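Long-range contacts in cytochrome C (Marichromatium purpuratum 984, PDB 5LO9), which probably oxidises thiosulfate to tetrathionate, and may also reduce tetrathionate, with electrons moving through covalently bound c-type hemes: residues F331-N336 with S429-A434; P423-R428 with N471-P476. One frame throughout, in Å; residues are numbered along the deposited sequence.

How the interactions relate
Residues 429-434 of interaction 1 follow directly on residues 423-428 of interaction 2, so one loop between strand 418-421 and helix 439-449 is held in turn by two parts of the chain. Interaction 1 is the more buried: it lies beside a heme and the bound thiosulfate, and an asparagine amide meeting one backbone and one side-chain oxygen is its main polar link. Interaction 2 is partly buried, reaches a different heme through Leu424, and relies on a tryptophan-histidine stack with an arginine on a carbonyl. The two meet at Tyr430, whose OH bonds to Asn471 and whose carbonyl receives Arg475, tying the loop after helix 460-470 to the segment beside the thiosulfate.

Interaction 1 (F331-N336 with S429-A434); sequences FRYSMN and SYNWGA. With HEC (heme c), chain E; THJ (thiosulfate), chain J.
The side-chain amide of Asn431 makes three hydrogen bonds: to one backbone carbonyl and one side-chain oxygen across the contact, and to a backbone N-H of its own loop. Its CG lies between the backbone N and carbonyl carbon (chi1 74°), which puts ND2 between Arg332 O and the side chain of Asn336. ND2 donates to Asn336 OD1 at 2.9 Å, nearly straight and in the donor's amide plane, although the two amide planes stand 84° apart; Asn336 ND2 is held by Asp339 OD2. It also donates to Arg332 O at 3.2 Å, on a lone pair of that carbonyl. Asn431 OD1 closes an Asx turn, accepting from Gly433 N at 2.8 Å, while Asn431 N bonds to Tyr333 O. Asparagine suits the place, offering donor and acceptor on one short, flat group. Glycine at 433 lets the Tyr333 ring lie close, with Gly433 O over one face and Asn431 OD1 at the edge. Ser334 turns OG to thiosulfate O3 (2.9 Å); Ala434 CB packs 4.0 Å from Tyr333 CB. The contact thus shapes one wall of the thiosulfate pocket, where residues 331-336, which continue helix 323-332, meet the loop leading into helix 439-449, with helix 351-363 against Phe331.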
ATOM      1  N   PHE A 331      -8.818  14.633   0.787  1.00 44.43           N
ATOM      2  CA  PHE A 331      -9.773  15.113   1.781  1.00 43.50           C
ATOM      3  C   PHE A 331      -9.481  16.563   2.117  1.00 41.42           C
ATOM      4  O   PHE A 331     -10.405  17.356   2.306  1.00 38.82           O
ATOM      5  CB  PHE A 331      -9.745  14.253   3.046  1.00 39.71           C
ATOM      6  CG  PHE A 331     -10.680  13.057   3.024  1.00 28.69           C
ATOM      7  CD1 PHE A 331     -11.987  13.185   3.440  1.00 35.08           C
ATOM      8  CD2 PHE A 331     -10.237  11.802   2.639  1.00 33.84           C
ATOM      9  CE1 PHE A 331     -12.857  12.094   3.444  1.00 36.11           C
ATOM     10  CE2 PHE A 331     -11.104  10.696   2.647  1.00 36.46           C
ATOM     11  CZ  PHE A 331     -12.404  10.844   3.041  1.00 32.97           C
ATOM     12  N   ARG A 332      -8.198  16.929   2.165  1.00 37.56           N
ATOM     13  CA  ARG A 332      -7.831  18.289   2.547  1.00 39.89           C
ATOM     14  C   ARG A 332      -8.273  19.298   1.495  1.00 37.29           C
ATOM     15  O   ARG A 332      -8.658  20.414   1.833  1.00 39.17           O
ATOM     16  CB  ARG A 332      -6.320  18.394   2.789  1.00 43.77           C
ATOM     17  CG  ARG A 332      -5.897  19.763   3.308  1.00 55.58           C
ATOM     18  CD  ARG A 332      -4.512  19.854   3.984  1.00 64.20           C
ATOM     19  NE  ARG A 332      -4.503  20.958   4.975  1.00 81.27           N
ATOM     20  CZ  ARG A 332      -3.519  21.856   5.172  1.00 69.88           C
ATOM     21  NH1 ARG A 332      -2.397  21.827   4.460  1.00 56.60           N
ATOM     22  NH2 ARG A 332      -3.655  22.803   6.113  1.00 60.89           N
ATOM     23  N   TYR A 333      -8.213  18.943   0.218  1.00 39.68           N
ATOM     24  CA  TYR A 333      -8.429  19.916  -0.846  1.00 39.79           C
ATOM     25  C   TYR A 333      -9.724  19.658  -1.605  1.00 41.13           C
ATOM     26  O   TYR A 333     -10.592  20.525  -1.626  1.00 43.02           O
ATOM     27  CB  TYR A 333      -7.247  19.939  -1.808  1.00 38.11           C
ATOM     28  CG  TYR A 333      -5.933  20.263  -1.129  1.00 43.40           C
ATOM     29  CD1 TYR A 333      -5.741  21.469  -0.501  1.00 49.40           C
ATOM     30  CD2 TYR A 333      -4.887  19.350  -1.092  1.00 47.90           C
ATOM     31  CE1 TYR A 333      -4.531  21.768   0.155  1.00 56.69           C
ATOM     32  CE2 TYR A 333      -3.698  19.649  -0.455  1.00 50.91           C
ATOM     33  CZ  TYR A 333      -3.529  20.849   0.174  1.00 47.36           C
ATOM     34  OH  TYR A 333      -2.355  21.148   0.801  1.00 41.75           O
ATOM     35  N   SER A 334      -9.897  18.494  -2.230  1.00 37.33           N
ATOM     36  CA  SER A 334     -11.131  18.265  -2.980  1.00 37.28           C
ATOM     37  C   SER A 334     -12.367  18.139  -2.084  1.00 37.52           C
ATOM     38  O   SER A 334     -13.468  18.489  -2.523  1.00 42.76           O
ATOM     39  CB  SER A 334     -11.014  17.022  -3.859  1.00 40.50           C
ATOM     40  OG  SER A 334      -9.940  17.133  -4.768  1.00 42.99           O
ATOM     41  N   MET A 335     -12.234  17.596  -0.870  1.00 36.71           N
ATOM     42  CA  MET A 335     -13.348  17.490   0.077  1.00 35.47           C
ATOM     43  C   MET A 335     -13.372  18.610   1.124  1.00 40.29           C
ATOM     44  O   MET A 335     -14.235  18.600   2.010  1.00 37.31           O
ATOM     45  CB  MET A 335     -13.296  16.134   0.800  1.00 32.16           C
ATOM     46  CG  MET A 335     -12.892  14.978  -0.097  1.00 37.06           C
ATOM     47  SD  MET A 335     -13.951  14.663  -1.555  1.00 41.08           S
ATOM     48  CE  MET A 335     -15.521  14.296  -0.740  1.00 32.32           C
ATOM     49  N   ASN A 336     -12.420  19.544   1.080  1.00 41.21           N
ATOM     50  CA  ASN A 336     -12.462  20.757   1.903  1.00 42.92           C
ATOM     51  C   ASN A 336     -12.642  20.462   3.396  1.00 43.15           C
ATOM     52  O   ASN A 336     -13.510  21.027   4.066  1.00 40.37           O
ATOM     53  CB  ASN A 336     -13.578  21.652   1.413  1.00 42.59           C
ATOM     54  CG  ASN A 336     -13.452  23.018   1.935  1.00 43.68           C
ATOM     55  OD1 ASN A 336     -12.349  23.563   1.985  1.00 42.90           O
ATOM     56  ND2 ASN A 336     -14.583  23.618   2.308  1.00 47.16           N
ATOM     57  N   SER A 429     -18.192  23.570  -3.430  1.00 31.50           N
ATOM     58  CA  SER A 429     -17.358  22.914  -4.417  1.00 33.83           C
ATOM     59  C   SER A 429     -15.985  22.596  -3.818  1.00 32.05           C
ATOM     60  O   SER A 429     -15.705  22.858  -2.655  1.00 33.75           O
ATOM     61  CB  SER A 429     -17.246  23.819  -5.639  1.00 36.56           C
ATOM     62  OG  SER A 429     -16.512  23.211  -6.665  1.00 39.98           O
ATOM     63  N   TYR A 430     -15.117  22.012  -4.625  1.00 36.83           N
ATOM     64  CA  TYR A 430     -13.742  21.792  -4.200  1.00 36.07           C
ATOM     65  C   TYR A 430     -13.056  23.125  -3.951  1.00 40.34           C
ATOM     66  O   TYR A 430     -13.428  24.151  -4.538  1.00 36.99           O
ATOM     67  CB  TYR A 430     -12.973  21.006  -5.264  1.00 39.98           C
ATOM     68  CG  TYR A 430     -13.098  21.532  -6.690  1.00 32.37           C
ATOM     69  CD1 TYR A 430     -12.243  22.543  -7.163  1.00 38.01           C
ATOM     70  CD2 TYR A 430     -14.048  21.018  -7.555  1.00 35.69           C
ATOM     71  CE1 TYR A 430     -12.329  23.020  -8.455  1.00 34.20           C
ATOM     72  CE2 TYR A 430     -14.146  21.491  -8.892  1.00 43.04           C
ATOM     73  CZ  TYR A 430     -13.281  22.487  -9.319  1.00 39.31           C
ATOM     74  OH  TYR A 430     -13.348  22.958 -10.598  1.00 34.28           O
ATOM     75  N   ASN A 431     -12.026  23.110  -3.088  1.00 37.73           N
ATOM     76  CA  ASN A 431     -11.432  24.374  -2.667  1.00 43.14           C
ATOM     77  C   ASN A 431     -10.252  24.739  -3.576  1.00 41.37           C
ATOM     78  O   ASN A 431      -9.925  24.032  -4.536  1.00 33.95           O
ATOM     79  CB  ASN A 431     -11.089  24.357  -1.153  1.00 42.21           C
ATOM     80  CG  ASN A 431      -9.839  23.514  -0.754  1.00 44.64           C
ATOM     81  OD1 ASN A 431      -8.840  23.380  -1.494  1.00 38.15           O
ATOM     82  ND2 ASN A 431      -9.885  23.013   0.489  1.00 36.23           N
ATOM     83  N   TRP A 432      -9.628  25.888  -3.282  1.00 38.43           N
ATOM     84  CA  TRP A 432      -8.648  26.491  -4.179  1.00 43.11           C
ATOM     85  C   TRP A 432      -7.327  25.737  -4.201  1.00 46.64           C
ATOM     86  O   TRP A 432      -6.455  26.070  -5.019  1.00 40.40           O
ATOM     87  CB  TRP A 432      -8.382  27.943  -3.779  1.00 42.12           C
ATOM     88  CG  TRP A 432      -9.298  28.977  -4.390  1.00 41.51           C
ATOM     89  CD1 TRP A 432     -10.269  29.706  -3.751  1.00 39.49           C
ATOM     90  CD2 TRP A 432      -9.306  29.408  -5.742  1.00 39.36           C
ATOM     91  NE1 TRP A 432     -10.874  30.566  -4.630  1.00 40.15           N
ATOM     92  CE2 TRP A 432     -10.298  30.402  -5.861  1.00 45.80           C
ATOM     93  CE3 TRP A 432      -8.572  29.056  -6.865  1.00 39.27           C
ATOM     94  CZ2 TRP A 432     -10.582  31.026  -7.068  1.00 46.12           C
ATOM     95  CZ3 TRP A 432      -8.847  29.682  -8.061  1.00 40.88           C
ATOM     96  CH2 TRP A 432      -9.843  30.654  -8.154  1.00 42.30           C
ATOM     97  N   GLY A 433      -7.162  24.743  -3.333  1.00 45.03           N
ATOM     98  CA  GLY A 433      -5.967  23.938  -3.364  1.00 40.11           C
ATOM     99  C   GLY A 433      -6.135  22.666  -4.153  1.00 37.74           C
ATOM    100  O   GLY A 433      -5.151  21.973  -4.410  1.00 45.74           O
ATOM    101  N   ALA A 434      -7.364  22.345  -4.555  1.00 47.25           N
ATOM    102  CA  ALA A 434      -7.621  21.088  -5.260  1.00 41.31           C
ATOM    103  C   ALA A 434      -7.116  21.151  -6.694  1.00 42.11           C
ATOM    104  O   ALA A 434      -7.190  22.195  -7.354  1.00 47.62           O
ATOM    105  CB  ALA A 434      -9.112  20.749  -5.274  1.00 41.77           C
TER
HETATM  106 FE   HEC E1003      -8.932  12.494  -6.357  1.00 47.04          FE
HETATM  107  CHA HEC E1003      -5.876  12.151  -8.056  1.00 38.93           C
HETATM  108  CHB HEC E1003      -8.286   9.574  -4.539  1.00 32.99           C
HETATM  109  CHC HEC E1003     -11.874  12.992  -4.469  1.00 34.12           C
HETATM  110  CHD HEC E1003      -9.765  15.119  -8.416  1.00 34.97           C
HETATM  111  NA  HEC E1003      -7.367  11.123  -6.326  1.00 36.84           N
HETATM  112  C1A HEC E1003      -6.257  11.171  -7.054  1.00 39.05           C
HETATM  113  C2A HEC E1003      -5.327  10.054  -6.783  1.00 37.41           C
HETATM  114  C3A HEC E1003      -6.025   9.290  -5.764  1.00 31.77           C
HETATM  115  C4A HEC E1003      -7.289  10.035  -5.540  1.00 34.84           C
HETATM  116  CMA HEC E1003      -5.562   8.029  -5.128  1.00 35.49           C
HETATM  117  CAA HEC E1003      -4.006   9.771  -7.454  1.00 39.57           C
HETATM  118  CBA HEC E1003      -4.268   9.295  -8.879  1.00 33.86           C
HETATM  119  CGA HEC E1003      -2.987   8.849  -9.563  1.00 37.48           C
HETATM  120  O1A HEC E1003      -3.110   8.127 -10.578  1.00 28.28           O
HETATM  121  O2A HEC E1003      -1.859   9.226  -9.119  1.00 37.06           O
HETATM  122  NB  HEC E1003      -9.910  11.499  -4.805  1.00 37.14           N
HETATM  123  C1B HEC E1003      -9.488  10.353  -4.225  1.00 37.08           C
HETATM  124  C2B HEC E1003     -10.371   9.899  -3.146  1.00 30.60           C
HETATM  125  C3B HEC E1003     -11.419  10.909  -3.123  1.00 34.52           C
HETATM  126  C4B HEC E1003     -11.025  11.855  -4.183  1.00 31.80           C
HETATM  127  CMB HEC E1003     -10.243   8.676  -2.311  1.00 38.33           C
HETATM  128  CAB HEC E1003     -12.594  10.964  -2.202  1.00 36.16           C
HETATM  129  CBB HEC E1003     -12.060  11.152  -0.783  1.00 34.73           C
HETATM  130  NC  HEC E1003     -10.534  13.833  -6.418  1.00 43.70           N
HETATM  131  C1C HEC E1003     -11.609  13.865  -5.616  1.00 36.97           C
HETATM  132  C2C HEC E1003     -12.596  14.898  -6.006  1.00 31.13           C
HETATM  133  C3C HEC E1003     -11.959  15.533  -7.172  1.00 35.17           C
HETATM  134  C4C HEC E1003     -10.697  14.776  -7.338  1.00 32.01           C
HETATM  135  CMC HEC E1003     -13.907  15.196  -5.323  1.00 36.56           C
HETATM  136  CAC HEC E1003     -12.454  16.643  -8.080  1.00 36.03           C
HETATM  137  CBC HEC E1003     -12.908  17.836  -7.301  1.00 43.66           C
HETATM  138  ND  HEC E1003      -7.968  13.458  -7.935  1.00 43.60           N
HETATM  139  C1D HEC E1003      -8.466  14.480  -8.613  1.00 36.72           C
HETATM  140  C2D HEC E1003      -7.568  14.947  -9.685  1.00 40.61           C
HETATM  141  C3D HEC E1003      -6.379  14.080  -9.603  1.00 40.88           C
HETATM  142  C4D HEC E1003      -6.766  13.204  -8.463  1.00 42.11           C
HETATM  143  CMD HEC E1003      -7.863  16.087 -10.597  1.00 46.59           C
HETATM  144  CAD HEC E1003      -5.115  14.062 -10.444  1.00 45.00           C
HETATM  145  CBD HEC E1003      -4.322  15.387 -10.483  1.00 69.31           C
HETATM  146  CGD HEC E1003      -3.732  15.927  -9.164  1.00 84.74           C
HETATM  147  O1D HEC E1003      -4.430  16.088  -8.117  1.00 78.31           O
HETATM  148  O2D HEC E1003      -2.514  16.255  -9.164  1.00 93.03           O
HETATM  149  S1  THJ J1008      -6.172  16.337  -4.766  0.66106.64           S
HETATM  150  O1  THJ J1008      -5.116  16.100  -3.723  0.66 68.92           O
HETATM  151  O2  THJ J1008      -5.584  16.945  -6.005  0.66 63.64           O
HETATM  152  O3  THJ J1008      -7.113  17.349  -4.230  0.66 62.33           O
HETATM  153  S2  THJ J1008      -7.150  14.801  -5.087  0.66 58.58           S

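Interaction 2 (P423-R428 with N471-P476); sequences PLWGPR and NAHERP. With HEC (heme c), chain F.
Trp425 has its CG between the backbone N and carbonyl carbon (chi1 63°), whereas His473 has its CG beside the backbone N and opposite the carbonyl carbon (chi1 -69°), and these turns lay the two rings face to face. The imidazole stacks on the five-membered ring of the indole with centroids 3.6 Å apart and planes 14° from parallel, and His473 CB adds a CH-pi contact over the same indole ring. Outside the pair, His473 ND1 is hydrogen-bonded to Ile470 O, which limits the rotation of the imidazole. Arg475 bends at its third torsion and brings NH2 to Leu424 O at 3.0 Å, with the oxygen in the guanidinium plane. Gly426 N donates to Glu474 O at 3.0 Å, and glycine is suited to the positive phi that this backbone adopts. Pro476 CD and CG then rest on Gly426 O and Pro427 O. Leu424, an apolar residue fit for a heme pocket, places CD2 3.8 Å from heme C3A. The contact pairs an aromatic stack with a cationic guanidinium that serves the carbonyls of Leu424 and Tyr430 and the hydroxyl of Ser429, so polar atoms of a loop without regular secondary structure find a donor while the stack supplies the apolar part.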
ATOM      1  N   PRO A 423     -21.600  20.489  -7.453  1.00 36.39           N
ATOM      2  CA  PRO A 423     -21.250  21.914  -7.560  1.00 32.05           C
ATOM      3  C   PRO A 423     -19.848  22.112  -8.102  1.00 32.73           C
ATOM      4  O   PRO A 423     -18.902  21.496  -7.624  1.00 37.69           O
ATOM      5  CB  PRO A 423     -21.317  22.401  -6.110  1.00 35.77           C
ATOM      6  CG  PRO A 423     -22.036  21.383  -5.375  1.00 36.92           C
ATOM      7  CD  PRO A 423     -21.876  20.083  -6.076  1.00 42.74           C
ATOM      8  N   LEU A 424     -19.707  23.036  -9.047  1.00 28.75           N
ATOM      9  CA  LEU A 424     -18.435  23.282  -9.693  1.00 30.66           C
ATOM     10  C   LEU A 424     -17.754  24.554  -9.235  1.00 31.86           C
ATOM     11  O   LEU A 424     -16.593  24.786  -9.603  1.00 28.95           O
ATOM     12  CB  LEU A 424     -18.630  23.329 -11.203  1.00 30.84           C
ATOM     13  CG  LEU A 424     -19.288  22.103 -11.820  1.00 37.06           C
ATOM     14  CD1 LEU A 424     -19.265  22.277 -13.354  1.00 39.72           C
ATOM     15  CD2 LEU A 424     -18.587  20.797 -11.399  1.00 34.38           C
ATOM     16  N   TRP A 425     -18.458  25.408  -8.514  1.00 32.58           N
ATOM     17  CA  TRP A 425     -17.826  26.525  -7.825  1.00 33.36           C
ATOM     18  C   TRP A 425     -18.753  26.959  -6.697  1.00 34.53           C
ATOM     19  O   TRP A 425     -19.805  26.356  -6.461  1.00 32.99           O
ATOM     20  CB  TRP A 425     -17.478  27.671  -8.779  1.00 36.89           C
ATOM     21  CG  TRP A 425     -18.636  28.352  -9.490  1.00 45.82           C
ATOM     22  CD1 TRP A 425     -19.407  29.357  -9.002  1.00 44.77           C
ATOM     23  CD2 TRP A 425     -19.113  28.100 -10.826  1.00 48.14           C
ATOM     24  NE1 TRP A 425     -20.339  29.743  -9.934  1.00 47.35           N
ATOM     25  CE2 TRP A 425     -20.185  28.989 -11.060  1.00 43.53           C
ATOM     26  CE3 TRP A 425     -18.751  27.203 -11.835  1.00 45.51           C
ATOM     27  CZ2 TRP A 425     -20.910  29.003 -12.248  1.00 39.45           C
ATOM     28  CZ3 TRP A 425     -19.475  27.219 -13.021  1.00 51.04           C
ATOM     29  CH2 TRP A 425     -20.545  28.121 -13.215  1.00 45.05           C
ATOM     30  N   GLY A 426     -18.333  27.979  -5.967  1.00 32.97           N
ATOM     31  CA  GLY A 426     -19.066  28.376  -4.796  1.00 33.27           C
ATOM     32  C   GLY A 426     -18.675  27.595  -3.577  1.00 37.59           C
ATOM     33  O   GLY A 426     -17.803  26.727  -3.620  1.00 47.17           O
ATOM     34  N   PRO A 427     -19.333  27.883  -2.457  1.00 40.69           N
ATOM     35  CA  PRO A 427     -18.875  27.358  -1.158  1.00 42.83           C
ATOM     36  C   PRO A 427     -19.040  25.859  -0.962  1.00 36.89           C
ATOM     37  O   PRO A 427     -18.506  25.336   0.022  1.00 48.62           O
ATOM     38  CB  PRO A 427     -19.733  28.132  -0.146  1.00 43.83           C
ATOM     39  CG  PRO A 427     -20.934  28.567  -0.930  1.00 41.96           C
ATOM     40  CD  PRO A 427     -20.424  28.848  -2.304  1.00 36.53           C
ATOM     41  N   ARG A 428     -19.767  25.153  -1.823  1.00 38.97           N
ATOM     42  CA  ARG A 428     -19.911  23.709  -1.684  1.00 37.78           C
ATOM     43  C   ARG A 428     -19.128  22.926  -2.743  1.00 34.83           C
ATOM     44  O   ARG A 428     -19.360  21.726  -2.921  1.00 37.98           O
ATOM     45  CB  ARG A 428     -21.382  23.331  -1.730  1.00 34.08           C
ATOM     46  CG  ARG A 428     -22.242  24.216  -0.894  1.00 35.84           C
ATOM     47  CD  ARG A 428     -21.911  24.147   0.537  1.00 45.80           C
ATOM     48  NE  ARG A 428     -22.129  22.829   1.083  1.00 55.39           N
ATOM     49  CZ  ARG A 428     -21.503  22.397   2.165  1.00 58.24           C
ATOM     50  NH1 ARG A 428     -20.633  23.200   2.775  1.00 61.13           N
ATOM     51  NH2 ARG A 428     -21.733  21.172   2.624  1.00 57.64           N
ATOM     52  N   ASN A 471     -13.203  27.649 -13.477  1.00 40.05           N
ATOM     53  CA  ASN A 471     -12.217  27.845 -12.437  1.00 43.05           C
ATOM     54  C   ASN A 471     -11.821  29.303 -12.261  1.00 41.86           C
ATOM     55  O   ASN A 471     -10.793  29.591 -11.647  1.00 41.15           O
ATOM     56  CB  ASN A 471     -11.005  26.962 -12.726  1.00 38.24           C
ATOM     57  CG  ASN A 471     -11.266  25.506 -12.354  1.00 42.24           C
ATOM     58  OD1 ASN A 471     -11.996  25.223 -11.381  1.00 34.93           O
ATOM     59  ND2 ASN A 471     -10.674  24.571 -13.117  1.00 43.54           N
ATOM     60  N   ALA A 472     -12.615  30.229 -12.776  1.00 44.95           N
ATOM     61  CA  ALA A 472     -12.396  31.633 -12.512  1.00 43.25           C
ATOM     62  C   ALA A 472     -13.443  32.183 -11.562  1.00 37.30           C
ATOM     63  O   ALA A 472     -13.560  33.394 -11.406  1.00 49.63           O
ATOM     64  CB  ALA A 472     -12.359  32.400 -13.825  1.00 39.70           C
ATOM     65  N   HIS A 473     -14.137  31.309 -10.868  1.00 38.97           N
ATOM     66  CA  HIS A 473     -15.135  31.659  -9.872  1.00 41.64           C
ATOM     67  C   HIS A 473     -14.558  31.472  -8.472  1.00 44.01           C
ATOM     68  O   HIS A 473     -13.609  30.711  -8.262  1.00 41.46           O
ATOM     69  CB  HIS A 473     -16.375  30.765 -10.013  1.00 46.90           C
ATOM     70  CG  HIS A 473     -17.178  31.001 -11.252  1.00 44.54           C
ATOM     71  ND1 HIS A 473     -16.850  30.459 -12.477  1.00 47.56           N
ATOM     72  CD2 HIS A 473     -18.327  31.688 -11.444  1.00 43.88           C
ATOM     73  CE1 HIS A 473     -17.747  30.824 -13.376  1.00 46.60           C
ATOM     74  NE2 HIS A 473     -18.657  31.568 -12.775  1.00 53.63           N
ATOM     75  N   GLU A 474     -15.150  32.149  -7.496  1.00 46.70           N
ATOM     76  CA  GLU A 474     -14.666  31.879  -6.146  1.00 47.93           C
ATOM     77  C   GLU A 474     -15.156  30.522  -5.686  1.00 38.33           C
ATOM     78  O   GLU A 474     -16.179  30.005  -6.149  1.00 48.65           O
ATOM     79  CB  GLU A 474     -15.116  32.946  -5.140  1.00 45.19           C
ATOM     80  CG  GLU A 474     -14.276  34.212  -5.153  1.00 45.49           C
ATOM     81  CD  GLU A 474     -12.828  34.021  -4.656  1.00 47.78           C
ATOM     82  OE1 GLU A 474     -12.531  33.006  -3.985  1.00 44.33           O
ATOM     83  OE2 GLU A 474     -11.981  34.889  -4.963  1.00 52.42           O
ATOM     84  N   ARG A 475     -14.425  29.972  -4.736  1.00 45.16           N
ATOM     85  CA  ARG A 475     -14.683  28.679  -4.092  1.00 43.87           C
ATOM     86  C   ARG A 475     -13.947  28.754  -2.770  1.00 40.51           C
ATOM     87  O   ARG A 475     -13.210  29.725  -2.556  1.00 42.15           O
ATOM     88  CB  ARG A 475     -14.152  27.515  -4.930  1.00 39.75           C
ATOM     89  CG  ARG A 475     -12.623  27.611  -5.160  1.00 37.35           C
ATOM     90  CD  ARG A 475     -12.079  26.508  -6.044  1.00 36.68           C
ATOM     91  NE  ARG A 475     -12.581  26.635  -7.416  1.00 40.84           N
ATOM     92  CZ  ARG A 475     -13.653  26.005  -7.885  1.00 37.52           C
ATOM     93  NH1 ARG A 475     -14.369  25.190  -7.105  1.00 34.38           N
ATOM     94  NH2 ARG A 475     -14.004  26.197  -9.141  1.00 37.50           N
ATOM     95  N   PRO A 476     -14.051  27.755  -1.895  1.00 39.34           N
ATOM     96  CA  PRO A 476     -13.424  27.874  -0.573  1.00 35.63           C
ATOM     97  C   PRO A 476     -11.928  28.106  -0.644  1.00 38.24           C
ATOM     98  O   PRO A 476     -11.228  27.651  -1.553  1.00 37.02           O
ATOM     99  CB  PRO A 476     -13.751  26.544   0.091  1.00 32.94           C
ATOM    100  CG  PRO A 476     -15.045  26.120  -0.559  1.00 36.85           C
ATOM    101  CD  PRO A 476     -14.863  26.538  -1.999  1.00 43.45           C
TER
HETATM  102 FE   HEC F1004     -20.413  17.174 -15.422  1.00 45.32          FE
HETATM  103  CHA HEC F1004     -18.883  15.585 -12.717  1.00 32.16           C
HETATM  104  CHB HEC F1004     -17.801  19.487 -15.623  1.00 38.06           C
HETATM  105  CHC HEC F1004     -21.782  18.427 -18.346  1.00 36.70           C
HETATM  106  CHD HEC F1004     -23.348  15.288 -14.875  1.00 35.73           C
HETATM  107  NA  HEC F1004     -18.654  17.492 -14.349  1.00 36.42           N
HETATM  108  C1A HEC F1004     -18.227  16.771 -13.302  1.00 34.70           C
HETATM  109  C2A HEC F1004     -16.945  17.295 -12.755  1.00 32.82           C
HETATM  110  C3A HEC F1004     -16.623  18.420 -13.613  1.00 35.00           C
HETATM  111  C4A HEC F1004     -17.763  18.461 -14.568  1.00 35.97           C
HETATM  112  CMA HEC F1004     -15.411  19.294 -13.509  1.00 36.87           C
HETATM  113  CAA HEC F1004     -16.101  16.812 -11.621  1.00 30.18           C
HETATM  114  CBA HEC F1004     -15.927  17.974 -10.638  1.00 44.03           C
HETATM  115  CGA HEC F1004     -16.578  17.750  -9.301  1.00 39.62           C
HETATM  116  O1A HEC F1004     -17.158  16.673  -9.096  1.00 36.16           O
HETATM  117  O2A HEC F1004     -16.503  18.682  -8.471  1.00 43.29           O
HETATM  118  NB  HEC F1004     -19.875  18.680 -16.742  1.00 37.01           N
HETATM  119  C1B HEC F1004     -18.825  19.488 -16.662  1.00 35.83           C
HETATM  120  C2B HEC F1004     -18.750  20.447 -17.786  1.00 33.43           C
HETATM  121  C3B HEC F1004     -19.921  20.128 -18.596  1.00 40.65           C
HETATM  122  C4B HEC F1004     -20.531  18.999 -17.857  1.00 37.75           C
HETATM  123  CMB HEC F1004     -17.728  21.501 -18.011  1.00 38.50           C
HETATM  124  CAB HEC F1004     -20.379  20.754 -19.887  1.00 33.39           C
HETATM  125  CBB HEC F1004     -19.270  20.554 -20.891  1.00 31.72           C
HETATM  126  NC  HEC F1004     -22.233  16.919 -16.424  1.00 44.88           N
HETATM  127  C1C HEC F1004     -22.588  17.499 -17.561  1.00 36.50           C
HETATM  128  C2C HEC F1004     -23.953  17.166 -17.997  1.00 35.44           C
HETATM  129  C3C HEC F1004     -24.428  16.245 -16.982  1.00 35.02           C
HETATM  130  C4C HEC F1004     -23.278  16.181 -16.042  1.00 42.63           C
HETATM  131  CMC HEC F1004     -24.661  17.689 -19.203  1.00 43.00           C
HETATM  132  CAC HEC F1004     -25.758  15.558 -16.812  1.00 37.45           C
HETATM  133  CBC HEC F1004     -26.281  14.772 -17.967  1.00 42.19           C
HETATM  134  ND  HEC F1004     -20.989  15.698 -14.065  1.00 40.01           N
HETATM  135  C1D HEC F1004     -22.171  15.066 -14.013  1.00 38.46           C
HETATM  136  C2D HEC F1004     -22.198  14.047 -12.929  1.00 36.71           C
HETATM  137  C3D HEC F1004     -20.884  14.130 -12.315  1.00 34.15           C
HETATM  138  C4D HEC F1004     -20.216  15.179 -13.096  1.00 34.14           C
HETATM  139  CMD HEC F1004     -23.292  13.124 -12.533  1.00 38.47           C
HETATM  140  CAD HEC F1004     -20.397  13.326 -11.160  1.00 43.27           C
HETATM  141  CBD HEC F1004     -20.067  11.941 -11.711  1.00 39.05           C
HETATM  142  CGD HEC F1004     -20.482  10.825 -10.759  1.00 37.69           C
HETATM  143  O1D HEC F1004     -21.073  11.051  -9.688  1.00 42.25           O
HETATM  144  O2D HEC F1004     -20.240   9.662 -11.093  1.00 49.41           O